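PDB 2ERW: serine protease inhibitor infestin from Triatoma infestans, which inhibits the blood-clotting protease factor XIIa through this Kazal-type domain, one piece of a longer secreted serine protease inhibitor. Local coordinates for residues 17-23 and 37-41. Residues are numbered along the deposited sequence; the frame is centred on the assembly and turned at random.
Sequences GSDGKTY and VPGLK
S18 and K41 grip each other twice: the amide N of S18 donates to K41 O (2.8 Å). The amide N of K41 returns a straighter bond, 162° at the hydrogen, to S18 OG. S18 OG gets there by standing between its own backbone N and carbonyl carbon (chi1 54°). G17 CA adds a CH···O contact to the same K41 O.

D19 carries the contact onward. Its CB lies 3.9 Å from L40 CD1, and CG comes closer to that methyl, at the edge of the Y23 ring and in its plane. OD1 also touches L40 CD1 and accepts from the backbone N of K21, which approaches from above the carboxylate plane and closes an Asx turn. OD2 meets V37 CG2 and, with its syn lone pair, takes the hydrogen bond from Y23 OH (2.6 Å). Two bonds thus hold the carboxylate beside aliphatic methyls. An alanine here removes both acceptor oxygens, which would probably free the Y23 hydroxyl to turn, unpin the Asx turn at K21 N and leave L40 CD1 only the more distant CB of this residue.

In L40, CG anti to the backbone N (chi1 -180°) carries the branch across; from there CD1 goes to D19, and CD2 lies obliquely against the Y23 ring, 3.6 Å from CZ. A32 of helix 26-35 touches both Y23 and L40.

The type I turn G17-G20, between strands 15-17 and 22-23, is thereby joined to the type II turn V37-L40 after the helix. D19-Y23 matches the family's Asp-Gly-x-Thr-Tyr sequence, and this hairpin-on-helix packing is characteristic of the Kazal fold.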
ATOM      1  N   GLY A  17       0.254  -0.858   4.313  1.00 21.01           N
ATOM      2  CA  GLY A  17       0.959   0.294   4.818  1.00 21.34           C
ATOM      3  C   GLY A  17       0.765   0.494   6.305  1.00 21.64           C
ATOM      4  O   GLY A  17      -0.187   0.004   6.917  1.00 22.06           O
ATOM      5  N   SER A  18       1.667   1.276   6.871  1.00 20.86           N
ATOM      6  CA  SER A  18       1.605   1.592   8.270  1.00 21.18           C
ATOM      7  C   SER A  18       0.395   2.455   8.596  1.00 21.67           C
ATOM      8  O   SER A  18       0.067   2.643   9.764  1.00 22.32           O
ATOM      9  CB  SER A  18       2.880   2.322   8.660  1.00 21.74           C
ATOM     10  OG  SER A  18       3.089   3.440   7.823  1.00 21.57           O
ATOM     11  N   ASP A  19      -0.260   2.980   7.569  1.00 22.01           N
ATOM     12  CA  ASP A  19      -1.507   3.698   7.746  1.00 22.52           C
ATOM     13  C   ASP A  19      -2.711   2.775   7.807  1.00 22.53           C
ATOM     14  O   ASP A  19      -3.854   3.238   7.924  1.00 23.11           O
ATOM     15  CB  ASP A  19      -1.691   4.726   6.626  1.00 21.20           C
ATOM     16  CG  ASP A  19      -1.660   4.111   5.245  1.00 22.26           C
ATOM     17  OD1 ASP A  19      -1.419   2.900   5.106  1.00 21.33           O
ATOM     18  OD2 ASP A  19      -1.905   4.868   4.295  1.00 21.96           O
ATOM     19  N   GLY A  20      -2.465   1.475   7.727  1.00 22.06           N
ATOM     20  CA  GLY A  20      -3.559   0.530   7.734  1.00 22.81           C
ATOM     21  C   GLY A  20      -4.264   0.417   6.405  1.00 22.85           C
ATOM     22  O   GLY A  20      -5.300  -0.215   6.322  1.00 23.76           O
ATOM     23  N   LYS A  21      -3.679   1.009   5.362  1.00 21.98           N
ATOM     24  CA  LYS A  21      -4.258   0.958   4.030  1.00 22.34           C
ATOM     25  C   LYS A  21      -3.466  -0.006   3.187  1.00 21.82           C
ATOM     26  O   LYS A  21      -2.245  -0.038   3.245  1.00 21.76           O
ATOM     27  CB  LYS A  21      -4.200   2.330   3.379  1.00 22.78           C
ATOM     28  CG  LYS A  21      -4.795   2.409   2.006  1.00 25.63           C
ATOM     29  CD  LYS A  21      -4.915   3.851   1.564  1.00 27.01           C
ATOM     30  CE  LYS A  21      -5.575   3.964   0.207  1.00 30.43           C
ATOM     31  NZ  LYS A  21      -5.915   5.366  -0.148  0.50 29.09           N
ATOM     32  N   THR A  22      -4.166  -0.791   2.386  1.00 21.23           N
ATOM     33  CA  THR A  22      -3.523  -1.628   1.419  1.00 21.49           C
ATOM     34  C   THR A  22      -3.137  -0.808   0.225  1.00 21.09           C
ATOM     35  O   THR A  22      -3.862   0.025  -0.233  1.00 21.50           O
ATOM     36  CB  THR A  22      -4.455  -2.725   0.977  1.00 21.57           C
ATOM     37  OG1 THR A  22      -4.776  -3.515   2.127  1.00 21.76           O
ATOM     38  CG2 THR A  22      -3.815  -3.597  -0.076  1.00 23.10           C
ATOM     39  N   TYR A  23      -1.935  -1.063  -0.258  1.00 21.19           N
ATOM     40  CA  TYR A  23      -1.484  -0.463  -1.499  1.00 20.87           C
ATOM     41  C   TYR A  23      -1.364  -1.538  -2.544  1.00 20.84           C
ATOM     42  O   TYR A  23      -1.002  -2.678  -2.245  1.00 21.65           O
ATOM     43  CB  TYR A  23      -0.164   0.272  -1.264  1.00 21.59           C
ATOM     44  CG  TYR A  23      -0.447   1.468  -0.434  1.00 20.49           C
ATOM     45  CD1 TYR A  23      -0.818   2.650  -1.037  1.00 21.27           C
ATOM     46  CD2 TYR A  23      -0.451   1.401   0.937  1.00 20.79           C
ATOM     47  CE1 TYR A  23      -1.154   3.749  -0.300  1.00 21.35           C
ATOM     48  CE2 TYR A  23      -0.798   2.490   1.702  1.00 20.67           C
ATOM     49  CZ  TYR A  23      -1.132   3.670   1.067  1.00 21.03           C
ATOM     50  OH  TYR A  23      -1.500   4.780   1.764  1.00 21.95           O
ATOM     51  N   VAL A  37       1.047  10.401   2.393  1.00 21.52           N
ATOM     52  CA  VAL A  37       1.089   9.941   3.778  1.00 20.96           C
ATOM     53  C   VAL A  37       2.516  10.008   4.262  1.00 19.19           C
ATOM     54  O   VAL A  37       3.283   9.068   4.069  1.00 19.02           O
ATOM     55  CB  VAL A  37       0.587   8.489   3.906  1.00 20.90           C
ATOM     56  CG1 VAL A  37       0.543   8.059   5.367  1.00 22.51           C
ATOM     57  CG2 VAL A  37      -0.785   8.326   3.235  1.00 23.93           C
ATOM     58  N   PRO A  38       2.895  11.123   4.880  1.00 18.23           N
ATOM     59  CA  PRO A  38       4.255  11.208   5.375  1.00 18.90           C
ATOM     60  C   PRO A  38       4.560  10.082   6.334  1.00 19.51           C
ATOM     61  O   PRO A  38       3.761   9.784   7.225  1.00 20.61           O
ATOM     62  CB  PRO A  38       4.257  12.521   6.132  1.00 18.27           C
ATOM     63  CG  PRO A  38       3.173  13.303   5.465  1.00 18.49           C
ATOM     64  CD  PRO A  38       2.126  12.356   5.138  1.00 17.92           C
ATOM     65  N   GLY A  39       5.701   9.445   6.122  1.00 19.94           N
ATOM     66  CA  GLY A  39       6.186   8.440   7.057  1.00 20.17           C
ATOM     67  C   GLY A  39       5.610   7.081   6.749  1.00 20.86           C
ATOM     68  O   GLY A  39       5.865   6.125   7.460  1.00 21.41           O
ATOM     69  N   LEU A  40       4.827   6.980   5.683  1.00 19.66           N
ATOM     70  CA  LEU A  40       4.207   5.718   5.354  1.00 20.32           C
ATOM     71  C   LEU A  40       5.262   4.664   5.129  1.00 20.79           C
ATOM     72  O   LEU A  40       6.211   4.881   4.388  1.00 21.33           O
ATOM     73  CB  LEU A  40       3.394   5.867   4.085  1.00 20.10           C
ATOM     74  CG  LEU A  40       2.667   4.620   3.604  1.00 20.08           C
ATOM     75  CD1 LEU A  40       1.652   4.169   4.619  1.00 21.93           C
ATOM     76  CD2 LEU A  40       1.993   4.965   2.299  1.00 19.92           C
ATOM     77  N   LYS A  41       5.053   3.503   5.744  1.00 21.06           N
ATOM     78  CA  LYS A  41       5.970   2.391   5.586  1.00 21.61           C
ATOM     79  C   LYS A  41       5.213   1.168   5.179  1.00 21.56           C
ATOM     80  O   LYS A  41       4.047   1.004   5.480  1.00 21.45           O
ATOM     81  CB  LYS A  41       6.643   2.066   6.914  1.00 22.76           C
ATOM     82  CG  LYS A  41       7.448   3.214   7.506  1.00 25.77           C
ATOM     83  CD  LYS A  41       8.681   3.466   6.661  1.00 30.12           C
ATOM     84  CE  LYS A  41       9.751   4.217   7.437  0.75 32.56           C
ATOM     85  NZ  LYS A  41      10.975   4.308   6.593  0.75 34.86           N
TER